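Exodeoxyribonuclease III (Archaeoglobus fulgidus, PDB 2VOA) probably cleaves DNA at abasic sites as a metal-dependent AP endonuclease of the exonuclease III family. Local coordinates at residues 186-200 against 209-221. The protein carries 1 engineered substitution. Sequence-based numbering, arbitrary orientation.
Sequences DVLRKIHPNERIYTF and IERGLGWRGDAIL. Engineered in segment 209-221: G217 (natural residue Val).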
ATOM      1  N   ASP A 186      -0.289  19.497  31.620  1.00 29.43           N
ATOM      2  CA  ASP A 186      -0.787  18.517  30.629  1.00 29.96           C
ATOM      3  C   ASP A 186      -2.158  19.069  30.250  1.00 29.01           C
ATOM      4  O   ASP A 186      -3.153  18.824  30.949  1.00 29.92           O
ATOM      5  CB  ASP A 186      -0.943  17.160  31.322  1.00 29.56           C
ATOM      6  CG  ASP A 186      -1.237  15.991  30.378  1.00 30.94           C
ATOM      7  OD1 ASP A 186      -1.571  16.152  29.187  1.00 32.07           O
ATOM      8  OD2 ASP A 186      -1.122  14.842  30.865  1.00 31.67           O
ATOM      9  N   VAL A 187      -2.203  19.867  29.189  1.00 28.65           N
ATOM     10  CA  VAL A 187      -3.413  20.672  28.932  1.00 28.84           C
ATOM     11  C   VAL A 187      -4.648  19.824  28.604  1.00 29.26           C
ATOM     12  O   VAL A 187      -5.780  20.261  28.844  1.00 28.19           O
ATOM     13  CB  VAL A 187      -3.158  21.819  27.883  1.00 28.40           C
ATOM     14  CG1 VAL A 187      -2.179  22.824  28.450  1.00 28.99           C
ATOM     15  CG2 VAL A 187      -2.692  21.243  26.517  1.00 30.95           C
ATOM     16  N   LEU A 188      -4.439  18.620  28.063  1.00 28.91           N
ATOM     17  CA  LEU A 188      -5.571  17.688  27.841  1.00 29.37           C
ATOM     18  C   LEU A 188      -6.370  17.545  29.132  1.00 28.94           C
ATOM     19  O   LEU A 188      -7.606  17.535  29.098  1.00 28.48           O
ATOM     20  CB  LEU A 188      -5.076  16.311  27.368  1.00 29.19           C
ATOM     21  CG  LEU A 188      -6.223  15.306  27.133  1.00 27.97           C
ATOM     22  CD1 LEU A 188      -7.229  15.832  26.097  1.00 29.59           C
ATOM     23  CD2 LEU A 188      -5.608  13.955  26.725  1.00 28.70           C
ATOM     24  N   ARG A 189      -5.672  17.476  30.271  1.00 28.45           N
ATOM     25  CA  ARG A 189      -6.347  17.332  31.579  1.00 29.21           C
ATOM     26  C   ARG A 189      -6.806  18.639  32.240  1.00 29.24           C
ATOM     27  O   ARG A 189      -7.638  18.621  33.160  1.00 29.55           O
ATOM     28  CB  ARG A 189      -5.510  16.459  32.533  1.00 29.19           C
ATOM     29  CG  ARG A 189      -5.122  15.108  31.925  1.00 29.42           C
ATOM     30  CD  ARG A 189      -6.374  14.356  31.464  1.00 28.66           C
ATOM     31  NE  ARG A 189      -6.070  13.017  30.987  1.00 29.16           N
ATOM     32  CZ  ARG A 189      -6.949  12.237  30.392  1.00 29.54           C
ATOM     33  NH1 ARG A 189      -8.207  12.663  30.228  1.00 28.04           N
ATOM     34  NH2 ARG A 189      -6.580  11.026  30.000  1.00 30.46           N
ATOM     35  N   LYS A 190      -6.323  19.781  31.744  1.00 29.03           N
ATOM     36  CA  LYS A 190      -6.981  21.049  32.096  1.00 28.82           C
ATOM     37  C   LYS A 190      -8.419  21.091  31.558  1.00 28.19           C
ATOM     38  O   LYS A 190      -9.358  21.510  32.262  1.00 28.66           O
ATOM     39  CB  LYS A 190      -6.173  22.225  31.523  1.00 28.99           C
ATOM     40  CG  LYS A 190      -6.715  23.607  31.919  1.00 29.34           C
ATOM     41  CD  LYS A 190      -5.989  24.777  31.234  1.00 30.81           C
ATOM     42  CE  LYS A 190      -6.498  26.085  31.846  1.00 34.36           C
ATOM     43  NZ  LYS A 190      -6.556  27.164  30.833  1.00 39.27           N
ATOM     44  N   ILE A 191      -8.583  20.633  30.316  1.00 27.53           N
ATOM     45  CA  ILE A 191      -9.851  20.772  29.600  1.00 27.39           C
ATOM     46  C   ILE A 191     -10.767  19.564  29.833  1.00 27.35           C
ATOM     47  O   ILE A 191     -11.991  19.719  29.925  1.00 27.12           O
ATOM     48  CB  ILE A 191      -9.605  20.975  28.066  1.00 27.82           C
ATOM     49  CG1 ILE A 191      -8.723  22.202  27.814  1.00 27.68           C
ATOM     50  CG2 ILE A 191     -10.938  21.138  27.300  1.00 28.70           C
ATOM     51  CD1 ILE A 191      -9.253  23.542  28.422  1.00 27.89           C
ATOM     52  N   HIS A 192     -10.146  18.382  29.882  1.00 27.44           N
ATOM     53  CA  HIS A 192     -10.853  17.097  29.961  1.00 27.70           C
ATOM     54  C   HIS A 192     -10.310  16.234  31.090  1.00 27.27           C
ATOM     55  O   HIS A 192      -9.807  15.138  30.850  1.00 26.33           O
ATOM     56  CB  HIS A 192     -10.742  16.344  28.642  1.00 27.97           C
ATOM     57  CG  HIS A 192     -11.498  16.981  27.525  1.00 30.03           C
ATOM     58  ND1 HIS A 192     -12.876  16.963  27.442  1.00 32.60           N
ATOM     59  CD2 HIS A 192     -11.063  17.685  26.453  1.00 30.05           C
ATOM     60  CE1 HIS A 192     -13.255  17.611  26.351  1.00 32.96           C
ATOM     61  NE2 HIS A 192     -12.174  18.049  25.730  1.00 30.44           N
ATOM     62  N   PRO A 193     -10.433  16.720  32.331  1.00 27.07           N
ATOM     63  CA  PRO A 193      -9.938  15.921  33.448  1.00 27.39           C
ATOM     64  C   PRO A 193     -10.737  14.621  33.592  1.00 27.08           C
ATOM     65  O   PRO A 193     -11.958  14.593  33.332  1.00 26.21           O
ATOM     66  CB  PRO A 193     -10.202  16.819  34.668  1.00 26.86           C
ATOM     67  CG  PRO A 193     -11.364  17.703  34.236  1.00 27.56           C
ATOM     68  CD  PRO A 193     -11.057  17.978  32.785  1.00 27.27           C
ATOM     69  N   ASN A 194     -10.048  13.548  33.988  1.00 27.38           N
ATOM     70  CA  ASN A 194     -10.729  12.286  34.350  1.00 27.38           C
ATOM     71  C   ASN A 194     -11.709  11.748  33.310  1.00 27.51           C
ATOM     72  O   ASN A 194     -12.809  11.294  33.651  1.00 27.87           O
ATOM     73  CB  ASN A 194     -11.416  12.439  35.711  1.00 27.83           C
ATOM     74  CG  ASN A 194     -10.428  12.737  36.805  1.00 26.78           C
ATOM     75  OD1 ASN A 194      -9.314  12.225  36.778  1.00 27.18           O
ATOM     76  ND2 ASN A 194     -10.797  13.584  37.732  1.00 26.67           N
ATOM     77  N   GLU A 195     -11.299  11.811  32.047  1.00 28.73           N
ATOM     78  CA  GLU A 195     -12.167  11.424  30.941  1.00 29.62           C
ATOM     79  C   GLU A 195     -11.385  10.503  30.008  1.00 29.42           C
ATOM     80  O   GLU A 195     -10.219  10.747  29.713  1.00 29.17           O
ATOM     81  CB  GLU A 195     -12.648  12.672  30.200  1.00 29.98           C
ATOM     82  CG  GLU A 195     -13.699  12.441  29.125  1.00 30.97           C
ATOM     83  CD  GLU A 195     -14.155  13.755  28.465  1.00 31.98           C
ATOM     84  OE1 GLU A 195     -13.884  14.852  29.006  1.00 33.21           O
ATOM     85  OE2 GLU A 195     -14.776  13.660  27.393  1.00 35.26           O
ATOM     86  N   ARG A 196     -12.032   9.417  29.591  1.00 29.86           N
ATOM     87  CA  ARG A 196     -11.391   8.444  28.714  1.00 29.30           C
ATOM     88  C   ARG A 196     -11.250   9.039  27.328  1.00 29.30           C
ATOM     89  O   ARG A 196     -12.260   9.212  26.616  1.00 28.84           O
ATOM     90  CB  ARG A 196     -12.218   7.166  28.648  1.00 29.22           C
ATOM     91  CG  ARG A 196     -12.212   6.363  29.953  1.00 28.77           C
ATOM     92  CD  ARG A 196     -13.184   5.214  29.847  1.00 30.19           C
ATOM     93  NE  ARG A 196     -14.528   5.732  29.659  1.00 30.48           N
ATOM     94  CZ  ARG A 196     -15.579   5.010  29.293  1.00 33.39           C
ATOM     95  NH1 ARG A 196     -15.454   3.716  29.045  1.00 33.65           N
ATOM     96  NH2 ARG A 196     -16.757   5.597  29.160  1.00 32.19           N
ATOM     97  N   ILE A 197     -10.010   9.396  26.993  1.00 29.20           N
ATOM     98  CA  ILE A 197      -9.627   9.971  25.703  1.00 29.54           C
ATOM     99  C   ILE A 197      -8.320   9.301  25.323  1.00 29.79           C
ATOM    100  O   ILE A 197      -7.354   9.374  26.080  1.00 30.08           O
ATOM    101  CB  ILE A 197      -9.406  11.478  25.788  1.00 29.43           C
ATOM    102  CG1 ILE A 197     -10.703  12.191  26.194  1.00 30.95           C
ATOM    103  CG2 ILE A 197      -8.868  12.025  24.415  1.00 30.61           C
ATOM    104  CD1 ILE A 197     -10.573  13.676  26.387  1.00 33.51           C
ATOM    105  N   TYR A 198      -8.294   8.650  24.153  1.00 29.17           N
ATOM    106  CA  TYR A 198      -7.116   7.868  23.760  1.00 29.67           C
ATOM    107  C   TYR A 198      -6.538   8.433  22.470  1.00 29.29           C
ATOM    108  O   TYR A 198      -7.281   8.895  21.604  1.00 30.04           O
ATOM    109  CB  TYR A 198      -7.441   6.381  23.607  1.00 30.05           C
ATOM    110  CG  TYR A 198      -8.007   5.788  24.867  1.00 30.57           C
ATOM    111  CD1 TYR A 198      -9.224   5.121  24.836  1.00 31.77           C
ATOM    112  CD2 TYR A 198      -7.346   5.930  26.098  1.00 30.82           C
ATOM    113  CE1 TYR A 198      -9.779   4.557  25.982  1.00 31.66           C
ATOM    114  CE2 TYR A 198      -7.892   5.361  27.262  1.00 29.28           C
ATOM    115  CZ  TYR A 198      -9.119   4.712  27.198  1.00 30.54           C
ATOM    116  OH  TYR A 198      -9.668   4.155  28.341  1.00 32.23           O
ATOM    117  N   THR A 199      -5.214   8.452  22.397  1.00 29.30           N
ATOM    118  CA  THR A 199      -4.494   8.961  21.236  1.00 30.14           C
ATOM    119  C   THR A 199      -3.836   7.814  20.443  1.00 30.30           C
ATOM    120  O   THR A 199      -3.113   8.057  19.482  1.00 30.15           O
ATOM    121  CB  THR A 199      -3.424  10.011  21.642  1.00 30.31           C
ATOM    122  OG1 THR A 199      -2.564   9.475  22.664  1.00 30.27           O
ATOM    123  CG2 THR A 199      -4.096  11.310  22.130  1.00 32.63           C
ATOM    124  N   PHE A 200      -4.051   6.580  20.908  1.00 28.78           N
ATOM    125  CA  PHE A 200      -3.448   5.391  20.307  1.00 28.62           C
ATOM    126  C   PHE A 200      -4.360   4.181  20.444  1.00 28.82           C
ATOM    127  O   PHE A 200      -4.872   3.897  21.525  1.00 28.06           O
ATOM    128  CB  PHE A 200      -2.101   5.088  20.957  1.00 29.54           C
ATOM    129  CG  PHE A 200      -1.535   3.750  20.571  1.00 28.66           C
ATOM    130  CD1 PHE A 200      -1.027   3.544  19.293  1.00 31.75           C
ATOM    131  CD2 PHE A 200      -1.519   2.702  21.482  1.00 32.69           C
ATOM    132  CE1 PHE A 200      -0.491   2.283  18.920  1.00 30.93           C
ATOM    133  CE2 PHE A 200      -0.981   1.446  21.127  1.00 33.92           C
ATOM    134  CZ  PHE A 200      -0.470   1.249  19.821  1.00 31.02           C
ATOM    135  N   ILE A 209     -11.167   0.452  18.657  1.00 31.89           N
ATOM    136  CA  ILE A 209     -11.821   1.751  18.825  1.00 33.28           C
ATOM    137  C   ILE A 209     -13.203   1.546  19.455  1.00 34.25           C
ATOM    138  O   ILE A 209     -13.533   2.136  20.496  1.00 33.93           O
ATOM    139  CB  ILE A 209     -11.925   2.530  17.478  1.00 32.95           C
ATOM    140  CG1 ILE A 209     -10.529   2.824  16.893  1.00 32.59           C
ATOM    141  CG2 ILE A 209     -12.745   3.821  17.645  1.00 33.62           C
ATOM    142  CD1 ILE A 209     -10.532   3.341  15.447  1.00 33.85           C
ATOM    143  N   GLU A 210     -14.002   0.687  18.826  1.00 35.09           N
ATOM    144  CA  GLU A 210     -15.339   0.406  19.314  1.00 36.67           C
ATOM    145  C   GLU A 210     -15.406  -0.099  20.748  1.00 36.90           C
ATOM    146  O   GLU A 210     -16.335   0.258  21.471  1.00 37.96           O
ATOM    147  CB  GLU A 210     -16.070  -0.525  18.346  1.00 37.17           C
ATOM    148  CG  GLU A 210     -16.534   0.213  17.110  1.00 39.98           C
ATOM    149  CD  GLU A 210     -17.736   1.106  17.392  1.00 44.20           C
ATOM    150  OE1 GLU A 210     -17.781   2.240  16.866  1.00 45.99           O
ATOM    151  OE2 GLU A 210     -18.627   0.672  18.155  1.00 45.83           O
ATOM    152  N   ARG A 211     -14.450  -0.919  21.177  1.00 36.65           N
ATOM    153  CA  ARG A 211     -14.484  -1.394  22.566  1.00 37.17           C
ATOM    154  C   ARG A 211     -13.625  -0.609  23.554  1.00 36.54           C
ATOM    155  O   ARG A 211     -13.442  -1.036  24.703  1.00 36.50           O
ATOM    156  CB  ARG A 211     -14.225  -2.887  22.673  1.00 38.01           C
ATOM    157  CG  ARG A 211     -13.080  -3.406  21.882  1.00 39.89           C
ATOM    158  CD  ARG A 211     -13.492  -4.750  21.301  1.00 41.03           C
ATOM    159  NE  ARG A 211     -12.326  -5.552  20.948  1.00 44.93           N
ATOM    160  CZ  ARG A 211     -11.724  -6.423  21.759  1.00 46.21           C
ATOM    161  NH1 ARG A 211     -12.172  -6.627  22.996  1.00 46.22           N
ATOM    162  NH2 ARG A 211     -10.657  -7.090  21.329  1.00 46.96           N
ATOM    163  N   GLY A 212     -13.116   0.525  23.089  1.00 35.81           N
ATOM    164  CA  GLY A 212     -12.388   1.485  23.926  1.00 34.73           C
ATOM    165  C   GLY A 212     -11.058   0.956  24.438  1.00 34.40           C
ATOM    166  O   GLY A 212     -10.646   1.276  25.559  1.00 35.22           O
ATOM    167  N   LEU A 213     -10.379   0.154  23.620  1.00 32.59           N
ATOM    168  CA  LEU A 213      -9.089  -0.427  24.010  1.00 31.30           C
ATOM    169  C   LEU A 213      -7.963   0.431  23.451  1.00 30.80           C
ATOM    170  O   LEU A 213      -7.279   0.063  22.484  1.00 29.65           O
ATOM    171  CB  LEU A 213      -8.977  -1.885  23.545  1.00 30.70           C
ATOM    172  CG  LEU A 213     -10.028  -2.868  24.090  1.00 31.72           C
ATOM    173  CD1 LEU A 213      -9.812  -4.213  23.434  1.00 30.62           C
ATOM    174  CD2 LEU A 213      -9.915  -2.964  25.599  1.00 32.90           C
ATOM    175  N   GLY A 214      -7.794   1.597  24.067  1.00 29.42           N
ATOM    176  CA  GLY A 214      -6.759   2.533  23.677  1.00 29.24           C
ATOM    177  C   GLY A 214      -5.890   2.978  24.839  1.00 29.62           C
ATOM    178  O   GLY A 214      -6.109   2.568  26.005  1.00 28.42           O
ATOM    179  N   TRP A 215      -4.908   3.807  24.479  1.00 29.42           N
ATOM    180  CA  TRP A 215      -3.916   4.415  25.386  1.00 30.59           C
ATOM    181  C   TRP A 215      -3.802   5.894  25.111  1.00 30.01           C
ATOM    182  O   TRP A 215      -4.077   6.363  23.996  1.00 28.66           O
ATOM    183  CB  TRP A 215      -2.510   3.837  25.120  1.00 32.72           C
ATOM    184  CG  TRP A 215      -2.368   2.390  25.278  1.00 35.12           C
ATOM    185  CD1 TRP A 215      -2.928   1.410  24.491  1.00 35.83           C
ATOM    186  CD2 TRP A 215      -1.587   1.715  26.267  1.00 36.79           C
ATOM    187  NE1 TRP A 215      -2.553   0.181  24.946  1.00 38.63           N
ATOM    188  CE2 TRP A 215      -1.731   0.332  26.032  1.00 37.83           C
ATOM    189  CE3 TRP A 215      -0.780   2.147  27.333  1.00 38.68           C
ATOM    190  CZ2 TRP A 215      -1.102  -0.643  26.831  1.00 38.79           C
ATOM    191  CZ3 TRP A 215      -0.153   1.152  28.148  1.00 37.32           C
ATOM    192  CH2 TRP A 215      -0.321  -0.203  27.874  1.00 37.52           C
ATOM    193  N   ARG A 216      -3.377   6.657  26.124  1.00 28.46           N
ATOM    194  CA  ARG A 216      -3.129   8.087  25.917  1.00 29.36           C
ATOM    195  C   ARG A 216      -1.686   8.375  26.372  1.00 29.40           C
ATOM    196  O   ARG A 216      -1.433   8.792  27.521  1.00 28.83           O
ATOM    197  CB  ARG A 216      -4.179   8.952  26.655  1.00 29.65           C
ATOM    198  CG  ARG A 216      -4.311  10.397  26.066  1.00 29.27           C
ATOM    199  CD  ARG A 216      -3.091  11.271  26.360  1.00 29.94           C
ATOM    200  NE  ARG A 216      -3.028  11.562  27.789  1.00 27.87           N
ATOM    201  CZ  ARG A 216      -2.528  12.670  28.333  1.00 30.68           C
ATOM    202  NH1 ARG A 216      -1.974  13.630  27.571  1.00 31.33           N
ATOM    203  NH2 ARG A 216      -2.587  12.817  29.650  1.00 29.76           N
ATOM    204  N   GLY A 217      -0.747   8.108  25.458  1.00 28.54           N
ATOM    205  CA  GLY A 217       0.691   8.320  25.713  1.00 29.32           C
ATOM    206  C   GLY A 217       1.286   9.532  24.992  1.00 30.42           C
ATOM    207  O   GLY A 217       2.497   9.801  25.118  1.00 31.25           O
ATOM    208  N   ASP A 218       0.456  10.237  24.230  1.00 29.85           N
ATOM    209  CA  ASP A 218       0.821  11.470  23.509  1.00 30.59           C
ATOM    210  C   ASP A 218       0.358  12.671  24.351  1.00 30.97           C
ATOM    211  O   ASP A 218      -0.691  12.619  24.999  1.00 30.68           O
ATOM    212  CB  ASP A 218       0.156  11.518  22.126  1.00 31.73           C
ATOM    213  CG  ASP A 218       0.509  10.328  21.273  1.00 32.96           C
ATOM    214  OD1 ASP A 218      -0.273   9.345  21.244  1.00 33.86           O
ATOM    215  OD2 ASP A 218       1.585  10.390  20.644  1.00 35.17           O
ATOM    216  N   ALA A 219       1.121  13.770  24.341  1.00 30.04           N
ATOM    217  CA  ALA A 219       0.772  14.896  25.219  1.00 29.78           C
ATOM    218  C   ALA A 219       1.231  16.230  24.616  1.00 30.46           C
ATOM    219  O   ALA A 219       2.191  16.272  23.818  1.00 30.24           O
ATOM    220  CB  ALA A 219       1.345  14.708  26.650  1.00 29.78           C
ATOM    221  N   ILE A 220       0.519  17.287  25.011  1.00 30.42           N
ATOM    222  CA  ILE A 220       0.960  18.652  24.793  1.00 29.97           C
ATOM    223  C   ILE A 220       1.115  19.287  26.175  1.00 30.23           C
ATOM    224  O   ILE A 220       0.130  19.472  26.892  1.00 28.99           O
ATOM    225  CB  ILE A 220      -0.054  19.459  23.952  1.00 29.15           C
ATOM    226  CG1 ILE A 220      -0.153  18.858  22.532  1.00 31.57           C
ATOM    227  CG2 ILE A 220       0.350  20.956  23.913  1.00 29.00           C
ATOM    228  CD1 ILE A 220      -1.355  19.388  21.726  1.00 32.40           C
ATOM    229  N   LEU A 221       2.360  19.598  26.542  1.00 29.83           N
ATOM    230  CA  LEU A 221       2.657  20.150  27.861  1.00 30.22           C
ATOM    231  C   LEU A 221       3.041  21.602  27.688  1.00 30.75           C
ATOM    232  O   LEU A 221       3.932  21.907  26.905  1.00 31.88           O
ATOM    233  CB  LEU A 221       3.804  19.384  28.525  1.00 30.55           C
ATOM    234  CG  LEU A 221       3.664  17.895  28.889  1.00 34.33           C
ATOM    235  CD1 LEU A 221       2.269  17.543  29.359  1.00 33.84           C
ATOM    236  CD2 LEU A 221       4.017  17.021  27.761  1.00 35.22           C
TER
HETATM  237  O   HOH W   1      -1.887  17.499  26.824  1.00 20.46           O
HETATM  238  O   HOH W   2      -3.695  12.157  32.651  1.00 21.10           O
HETATM  239  O   HOH W   3     -11.700   2.397  27.726  1.00 32.58           O
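R216 and D186 meet because both first torsions carry the side chain away from the backbone nitrogen (chi1 -158° and -171°) and the arginine then bends at chi2 and chi3, turning its guanidinium end-on to the carboxylate. NH1 reaches OD1 of D186 at 3.0 Å on the syn lone pair, and NH2 reaches OD2 of D186 at 2.8 Å; the two planes lie 33° apart, so the bidentate salt bridge is twisted. R216 NH1 also donates to D218 O. A second salt bridge joins NE to D155, and L188 CD2 covers one guanidinium face, 3.7 Å from R216 NE. The guanidinium of R189 stands almost perpendicular, its NE sharing water 2 with NH2 of R216, that second bond weak; R189 also pairs with D155, so the carboxylates of D186 and D155 probably offset the two arginines. A leucine in place of R216 would probably leave the D186 carboxylate without its charged mate and the D218 carbonyl without this donor.

T199 and F200 both face W215 in a classic beta bulge: T199 N donates to W215 O at 2.9 Å, F200 N adds a weak bond, and W215 N returns one to F200 O. Y198 lays its ring over G214, whose CA lies 4.0 Å from the ring centroid in a CH-pi contact. At the other end V187 N donates to I220 O, next to the antiparallel, non-hydrogen-bonded pair of D186 and L221.

T199 OG1 donates to D218 OD1 at 2.7 Å on the anti lone pair, and the same oxygen is hydrogen-bonded to ND1 of H248. With D218 and H248 both predicted to matter for catalysis, this chemistry is consistent with T199 being a second-shell residue that helps fix the D218 carboxylate, which probably helps orient H248.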